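Trans-4-hydroxy-L-proline dehydratase (Clostridioides difficile 70-100-2010, PDB 6VXC) uses a glycyl radical to dehydrate trans-4-hydroxy-L-proline to (S)-1-pyrroline-5-carboxylate, a step in the anaerobic breakdown of 4-hydroxyproline. Local coordinates at residues I280-Y283 against W284-I288; I614-V618 against S619-P623. All blocks are in the same frame, centred on the assembly; numbering follows the deposited sequence.

In the fold
Two helix segments of one chain illustrate how differently short spacings of three to five residues can be used. Contact 1 lies midway along helix 276-293, fully buried, its centre about 19 Å from the centre of the chain. Contact 2 takes in the end of helix 612-620 and the turn after it, partly buried, its centre about 36 Å from the same point. They stand on opposite sides of the chain's centre, with centres about 55 Å apart and nearest atoms about 43 Å apart. Both belong to the pyruvate formate lyase-like part of the enzyme, and both lie away from the glycyl radical position G785 and from C454 and E456, the probable radical cysteine and proton acceptor.

Contact 1: I280-Y283 against W284-I288; sequences IQMY and WFVHI
W284 donates its backbone N-H to I280 O (3.0 Å, N to O), the first of four consecutive bonds of this kind; those to Q281, M282 and Y283 follow. Its indole is swung alongside the next turn by a chi1 of -171°, which puts CG opposite the backbone N. There the CE3 edge meets Y283 CE2 at 4.0 Å, while NE1 binds G91 O on a neighbouring part of the chain.

F285 offers a ring face to the residue one turn earlier. The amide of Q281 folds back through a bend at chi2, and NE2 comes to rest 3.1 Å above the F285 ring plane, over its centre, with the amide and ring planes 35° apart. V90 O accepts a hydrogen bond from the same NE2, which is thus held by a carbonyl while the aromatic face lies beneath it; Q281 OE1 is hydrogen-bonded as well.

V286 makes an apolar contact, its CG2 methyl lying 4.1 Å from M282 SD; I187 of helix 186-189 packs against both side chains.

H287 and Y283 make a side-chain hydrogen bond. Y283 OH lies at the edge of the imidazole, in its plane, 2.8 Å from H287 ND1, and the bond is almost straight; either partner could be the donor. The two rings meet rim to rim. W284 CZ3 sits over one imidazole face, 3.4 Å above the ring centre, and F338 of helix 324-339 meets W284 edge-to-face and H287 with planes at about 90°.

I288 closes the walk by laying CG1 over the indole face of W284, toward its rim. The backbone bonds and the Q281-F285, M282-V286, Y283-H287 and W284-I288 pairs, all i to i+4, are those of a core alpha-helix, here helix 276-293 wedged between helices 324-339, 252-267 and 186-189.

Contact 2: I614-V618 against S619-P623; sequences ILNLV and SNKTP
N616 and N620 bring two amides together edge to edge, their planes turned 62° apart. N620 ND2 gives a nearly straight hydrogen bond to N616 OD1 (2.7 Å) that lies in the planes of both amides. The CD-CE end of K621 passes obliquely above the ND2 side of the N616 amide, where a chain bent at chi2 and chi4 brings CE within 3.5 Å of N616 ND2. Beyond the outer edge of the amide sit two waters. One donates to N616 OD1, and the other accepts from K621 NZ at 3.1 Å; the second bond of each is weak, so the link between ammonium and amide through solvent is a loose one, at an exposed surface where K621 also touches a crystal neighbour.

This is the C-terminal end of helix 612-620, where hydroxyls add a second donor to carbonyls that already hold a backbone N-H. S619 binds L615 O twice: its N and its OG approach from opposite faces of the carbonyl plane, the hydroxyl at 2.7 Å. A chi1 of -55° sets S619 OG beside its own backbone N, pointing back along the helix, and L615 CD1 packs against S619 OG.

L617 O is shared in a similar way two residues further on. K621, the first residue to leave helical backbone angles, reaches it with its N at 2.9 Å, and T622 OG1 donates to it at 2.7 Å from the other face. Neither donor follows a lone pair of the carbonyl. The T622 hydroxyl is also bonded to N588 ND2 of helix 575-591, whose Y587 packs against T622 and P623.

Contact 1: I280-Y283 against W284-I288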
ATOM      1  N   ILE A 280     -22.202  -5.549  -2.437  1.00 14.13           N
ATOM      2  CA  ILE A 280     -20.989  -5.513  -3.246  1.00 14.27           C
ATOM      3  C   ILE A 280     -21.008  -4.318  -4.190  1.00 14.42           C
ATOM      4  O   ILE A 280     -19.993  -3.633  -4.364  1.00 12.99           O
ATOM      5  CB  ILE A 280     -20.796  -6.847  -3.995  1.00 12.09           C
ATOM      6  CG1 ILE A 280     -20.467  -7.979  -3.005  1.00  9.32           C
ATOM      7  CG2 ILE A 280     -19.752  -6.697  -5.103  1.00  9.44           C
ATOM      8  CD1 ILE A 280     -20.442  -9.342  -3.635  1.00 12.82           C
ATOM      9  N   GLN A 281     -22.155  -4.050  -4.818  1.00 15.24           N
ATOM     10  CA  GLN A 281     -22.237  -2.908  -5.722  1.00 12.64           C
ATOM     11  C   GLN A 281     -22.082  -1.591  -4.969  1.00 12.28           C
ATOM     12  O   GLN A 281     -21.441  -0.664  -5.472  1.00 13.25           O
ATOM     13  CB  GLN A 281     -23.560  -2.940  -6.497  1.00 14.52           C
ATOM     14  CG  GLN A 281     -23.755  -1.781  -7.497  1.00 15.23           C
ATOM     15  CD  GLN A 281     -22.775  -1.818  -8.671  1.00 15.28           C
ATOM     16  OE1 GLN A 281     -22.925  -2.623  -9.577  1.00 17.85           O
ATOM     17  NE2 GLN A 281     -21.785  -0.922  -8.669  1.00 16.61           N
ATOM     18  N   MET A 282     -22.642  -1.494  -3.762  1.00 13.07           N
ATOM     19  CA  MET A 282     -22.429  -0.299  -2.941  1.00 13.03           C
ATOM     20  C   MET A 282     -20.939  -0.100  -2.657  1.00 13.64           C
ATOM     21  O   MET A 282     -20.402   0.996  -2.850  1.00 14.66           O
ATOM     22  CB  MET A 282     -23.228  -0.394  -1.632  1.00 11.16           C
ATOM     23  CG  MET A 282     -22.871   0.649  -0.549  1.00 12.15           C
ATOM     24  SD  MET A 282     -23.361   2.358  -0.954  1.00 17.08           S
ATOM     25  CE  MET A 282     -24.932   2.431  -0.114  1.00 14.90           C
ATOM     26  N   TYR A 283     -20.245  -1.155  -2.219  1.00 12.86           N
ATOM     27  CA  TYR A 283     -18.818  -1.004  -1.979  1.00 11.06           C
ATOM     28  C   TYR A 283     -18.110  -0.514  -3.233  1.00 13.02           C
ATOM     29  O   TYR A 283     -17.288   0.408  -3.166  1.00 14.06           O
ATOM     30  CB  TYR A 283     -18.155  -2.301  -1.494  1.00 11.93           C
ATOM     31  CG  TYR A 283     -16.665  -2.061  -1.573  1.00 12.46           C
ATOM     32  CD1 TYR A 283     -16.017  -1.318  -0.595  1.00 10.93           C
ATOM     33  CD2 TYR A 283     -15.948  -2.414  -2.705  1.00 12.91           C
ATOM     34  CE1 TYR A 283     -14.684  -1.016  -0.704  1.00 10.47           C
ATOM     35  CE2 TYR A 283     -14.608  -2.103  -2.825  1.00 10.65           C
ATOM     36  CZ  TYR A 283     -13.992  -1.397  -1.824  1.00  9.67           C
ATOM     37  OH  TYR A 283     -12.673  -1.090  -1.937  1.00 13.26           O
ATOM     38  N   TRP A 284     -18.411  -1.119  -4.392  1.00 12.53           N
ATOM     39  CA  TRP A 284     -17.650  -0.788  -5.592  1.00 11.77           C
ATOM     40  C   TRP A 284     -17.906   0.644  -6.053  1.00 12.57           C
ATOM     41  O   TRP A 284     -16.989   1.308  -6.548  1.00 14.49           O
ATOM     42  CB  TRP A 284     -17.936  -1.778  -6.729  1.00 10.73           C
ATOM     43  CG  TRP A 284     -16.967  -1.521  -7.845  1.00 11.89           C
ATOM     44  CD1 TRP A 284     -17.251  -1.061  -9.095  1.00 11.83           C
ATOM     45  CD2 TRP A 284     -15.536  -1.638  -7.774  1.00 12.17           C
ATOM     46  NE1 TRP A 284     -16.095  -0.903  -9.814  1.00 14.32           N
ATOM     47  CE2 TRP A 284     -15.025  -1.257  -9.030  1.00 12.18           C
ATOM     48  CE3 TRP A 284     -14.643  -2.047  -6.779  1.00  9.74           C
ATOM     49  CZ2 TRP A 284     -13.662  -1.251  -9.313  1.00  9.35           C
ATOM     50  CZ3 TRP A 284     -13.281  -2.052  -7.063  1.00 10.16           C
ATOM     51  CH2 TRP A 284     -12.808  -1.653  -8.322  1.00 10.65           C
ATOM     52  N   PHE A 285     -19.146   1.134  -5.922  1.00 15.26           N
ATOM     53  CA  PHE A 285     -19.427   2.534  -6.238  1.00 13.33           C
ATOM     54  C   PHE A 285     -18.628   3.468  -5.336  1.00 13.15           C
ATOM     55  O   PHE A 285     -18.053   4.463  -5.798  1.00 15.00           O
ATOM     56  CB  PHE A 285     -20.927   2.817  -6.102  1.00 11.14           C
ATOM     57  CG  PHE A 285     -21.743   2.463  -7.325  1.00 14.72           C
ATOM     58  CD1 PHE A 285     -21.184   2.512  -8.601  1.00 13.61           C
ATOM     59  CD2 PHE A 285     -23.086   2.113  -7.197  1.00 12.12           C
ATOM     60  CE1 PHE A 285     -21.943   2.193  -9.731  1.00 15.68           C
ATOM     61  CE2 PHE A 285     -23.860   1.794  -8.325  1.00 13.50           C
ATOM     62  CZ  PHE A 285     -23.290   1.837  -9.593  1.00 13.19           C
ATOM     63  N   VAL A 286     -18.606   3.176  -4.036  1.00 13.87           N
ATOM     64  CA  VAL A 286     -17.805   3.963  -3.103  1.00 12.63           C
ATOM     65  C   VAL A 286     -16.333   3.906  -3.503  1.00 12.06           C
ATOM     66  O   VAL A 286     -15.629   4.916  -3.467  1.00 14.07           O
ATOM     67  CB  VAL A 286     -18.018   3.472  -1.656  1.00 11.06           C
ATOM     68  CG1 VAL A 286     -17.057   4.178  -0.704  1.00 10.91           C
ATOM     69  CG2 VAL A 286     -19.464   3.650  -1.203  1.00 11.74           C
ATOM     70  N   HIS A 287     -15.853   2.726  -3.893  1.00 11.93           N
ATOM     71  CA  HIS A 287     -14.472   2.585  -4.353  1.00 13.12           C
ATOM     72  C   HIS A 287     -14.191   3.486  -5.559  1.00 13.29           C
ATOM     73  O   HIS A 287     -13.237   4.269  -5.551  1.00 13.94           O
ATOM     74  CB  HIS A 287     -14.204   1.111  -4.692  1.00 11.40           C
ATOM     75  CG  HIS A 287     -12.805   0.817  -5.130  1.00 11.13           C
ATOM     76  ND1 HIS A 287     -11.939   0.046  -4.385  1.00  9.14           N
ATOM     77  CD2 HIS A 287     -12.137   1.137  -6.265  1.00 11.08           C
ATOM     78  CE1 HIS A 287     -10.787  -0.060  -5.020  1.00  9.71           C
ATOM     79  NE2 HIS A 287     -10.881   0.583  -6.169  1.00 10.12           N
ATOM     80  N   ILE A 288     -15.041   3.419  -6.586  1.00 14.93           N
ATOM     81  CA  ILE A 288     -14.889   4.293  -7.745  1.00 13.56           C
ATOM     82  C   ILE A 288     -14.902   5.750  -7.304  1.00 12.66           C
ATOM     83  O   ILE A 288     -14.145   6.579  -7.815  1.00 12.66           O
ATOM     84  CB  ILE A 288     -15.999   4.020  -8.778  1.00 13.06           C
ATOM     85  CG1 ILE A 288     -15.845   2.612  -9.359  1.00 11.68           C
ATOM     86  CG2 ILE A 288     -15.973   5.061  -9.901  1.00 13.57           C
ATOM     87  CD1 ILE A 288     -14.545   2.427 -10.081  1.00 15.66           C
TER

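Contact 2: I614-V618 against S619-P623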
ATOM      1  N   ILE A 614      39.344  -8.735   3.300  1.00 17.49           N
ATOM      2  CA  ILE A 614      38.345  -8.057   4.128  1.00 17.90           C
ATOM      3  C   ILE A 614      36.947  -8.506   3.719  1.00 14.88           C
ATOM      4  O   ILE A 614      36.118  -8.869   4.557  1.00 16.28           O
ATOM      5  CB  ILE A 614      38.490  -6.528   4.022  1.00 18.61           C
ATOM      6  CG1 ILE A 614      39.915  -6.066   4.339  1.00 19.08           C
ATOM      7  CG2 ILE A 614      37.505  -5.828   4.977  1.00 16.93           C
ATOM      8  CD1 ILE A 614      40.328  -6.223   5.763  1.00 21.51           C
ATOM      9  N   LEU A 615      36.680  -8.521   2.411  1.00 15.71           N
ATOM     10  CA  LEU A 615      35.378  -8.956   1.925  1.00 13.76           C
ATOM     11  C   LEU A 615      35.038 -10.363   2.413  1.00 14.58           C
ATOM     12  O   LEU A 615      33.907 -10.626   2.829  1.00 14.36           O
ATOM     13  CB  LEU A 615      35.347  -8.887   0.399  1.00 16.18           C
ATOM     14  CG  LEU A 615      34.047  -9.358  -0.249  1.00 17.60           C
ATOM     15  CD1 LEU A 615      32.875  -8.571   0.318  1.00 21.07           C
ATOM     16  CD2 LEU A 615      34.127  -9.197  -1.758  1.00 19.58           C
ATOM     17  N   ASN A 616      36.015 -11.274   2.402  1.00 14.70           N
ATOM     18  CA  ASN A 616      35.750 -12.628   2.873  1.00 13.93           C
ATOM     19  C   ASN A 616      35.393 -12.623   4.359  1.00 15.02           C
ATOM     20  O   ASN A 616      34.518 -13.377   4.802  1.00 16.14           O
ATOM     21  CB  ASN A 616      36.975 -13.506   2.626  1.00 17.14           C
ATOM     22  CG  ASN A 616      36.715 -14.980   2.906  1.00 22.40           C
ATOM     23  OD1 ASN A 616      35.583 -15.444   2.888  1.00 24.83           O
ATOM     24  ND2 ASN A 616      37.770 -15.697   3.265  1.00 23.85           N
ATOM     25  N   LEU A 617      36.094 -11.803   5.151  1.00 13.00           N
ATOM     26  CA  LEU A 617      35.837 -11.766   6.588  1.00 15.66           C
ATOM     27  C   LEU A 617      34.424 -11.280   6.886  1.00 14.37           C
ATOM     28  O   LEU A 617      33.692 -11.915   7.645  1.00 15.09           O
ATOM     29  CB  LEU A 617      36.866 -10.869   7.289  1.00 13.19           C
ATOM     30  CG  LEU A 617      38.316 -11.367   7.413  1.00 18.92           C
ATOM     31  CD1 LEU A 617      39.204 -10.305   8.057  1.00 15.16           C
ATOM     32  CD2 LEU A 617      38.394 -12.676   8.189  1.00 13.77           C
ATOM     33  N   VAL A 618      34.027 -10.144   6.299  1.00 14.21           N
ATOM     34  CA  VAL A 618      32.741  -9.557   6.664  1.00 13.58           C
ATOM     35  C   VAL A 618      31.607 -10.361   6.065  1.00 14.57           C
ATOM     36  O   VAL A 618      30.505 -10.387   6.613  1.00 15.55           O
ATOM     37  CB  VAL A 618      32.635  -8.076   6.242  1.00 11.24           C
ATOM     38  CG1 VAL A 618      33.712  -7.251   6.895  1.00 11.59           C
ATOM     39  CG2 VAL A 618      32.697  -7.950   4.727  1.00 10.84           C
ATOM     40  N   SER A 619      31.844 -11.019   4.933  1.00 16.45           N
ATOM     41  CA  SER A 619      30.778 -11.783   4.301  1.00 17.49           C
ATOM     42  C   SER A 619      30.628 -13.169   4.915  1.00 16.90           C
ATOM     43  O   SER A 619      29.503 -13.651   5.090  1.00 17.78           O
ATOM     44  CB  SER A 619      31.043 -11.929   2.802  1.00 16.89           C
ATOM     45  OG  SER A 619      31.241 -10.680   2.174  1.00 20.09           O
ATOM     46  N   ASN A 620      31.748 -13.825   5.237  1.00 14.52           N
ATOM     47  CA  ASN A 620      31.745 -15.248   5.524  1.00 14.49           C
ATOM     48  C   ASN A 620      32.261 -15.627   6.905  1.00 18.58           C
ATOM     49  O   ASN A 620      32.093 -16.782   7.306  1.00 20.94           O
ATOM     50  CB  ASN A 620      32.567 -15.994   4.463  1.00 18.23           C
ATOM     51  CG  ASN A 620      32.075 -15.710   3.060  1.00 17.78           C
ATOM     52  OD1 ASN A 620      30.889 -15.789   2.789  1.00 19.11           O
ATOM     53  ND2 ASN A 620      32.990 -15.348   2.166  1.00 21.65           N
ATOM     54  N   LYS A 621      32.910 -14.727   7.633  1.00 17.46           N
ATOM     55  CA  LYS A 621      33.425 -15.081   8.950  1.00 17.00           C
ATOM     56  C   LYS A 621      32.899 -14.158  10.047  1.00 17.78           C
ATOM     57  O   LYS A 621      33.552 -13.975  11.074  1.00 15.19           O
ATOM     58  CB  LYS A 621      34.957 -15.137   8.960  1.00 19.15           C
ATOM     59  CG  LYS A 621      35.585 -16.355   8.242  1.00 28.12           C
ATOM     60  CD  LYS A 621      35.984 -16.101   6.800  1.00 32.95           C
ATOM     61  CE  LYS A 621      36.997 -17.165   6.298  1.00 33.86           C
ATOM     62  NZ  LYS A 621      36.424 -18.521   6.095  1.00 34.50           N
ATOM     63  N   THR A 622      31.690 -13.614   9.860  1.00 16.67           N
ATOM     64  CA  THR A 622      31.122 -12.633  10.767  1.00 14.63           C
ATOM     65  C   THR A 622      29.674 -12.987  11.088  1.00 13.99           C
ATOM     66  O   THR A 622      28.940 -13.469  10.219  1.00 14.89           O
ATOM     67  CB  THR A 622      31.205 -11.222  10.152  1.00 14.50           C
ATOM     68  OG1 THR A 622      32.575 -10.887   9.897  1.00 14.17           O
ATOM     69  CG2 THR A 622      30.574 -10.156  11.079  1.00 12.45           C
ATOM     70  N   PRO A 623      29.243 -12.785  12.331  1.00 16.57           N
ATOM     71  CA  PRO A 623      27.853 -13.092  12.683  1.00 13.19           C
ATOM     72  C   PRO A 623      26.870 -12.313  11.814  1.00 13.18           C
ATOM     73  O   PRO A 623      27.164 -11.213  11.343  1.00 14.86           O
ATOM     74  CB  PRO A 623      27.764 -12.669  14.156  1.00 11.12           C
ATOM     75  CG  PRO A 623      29.139 -12.709  14.646  1.00 12.26           C
ATOM     76  CD  PRO A 623      30.005 -12.290  13.491  1.00 12.76           C
TER
HETATM   77  O   HOH W   1      37.391 -19.138   3.174  1.00 37.52           O
HETATM   78  O   HOH W   2      35.122 -18.707   2.909  1.00 37.86           O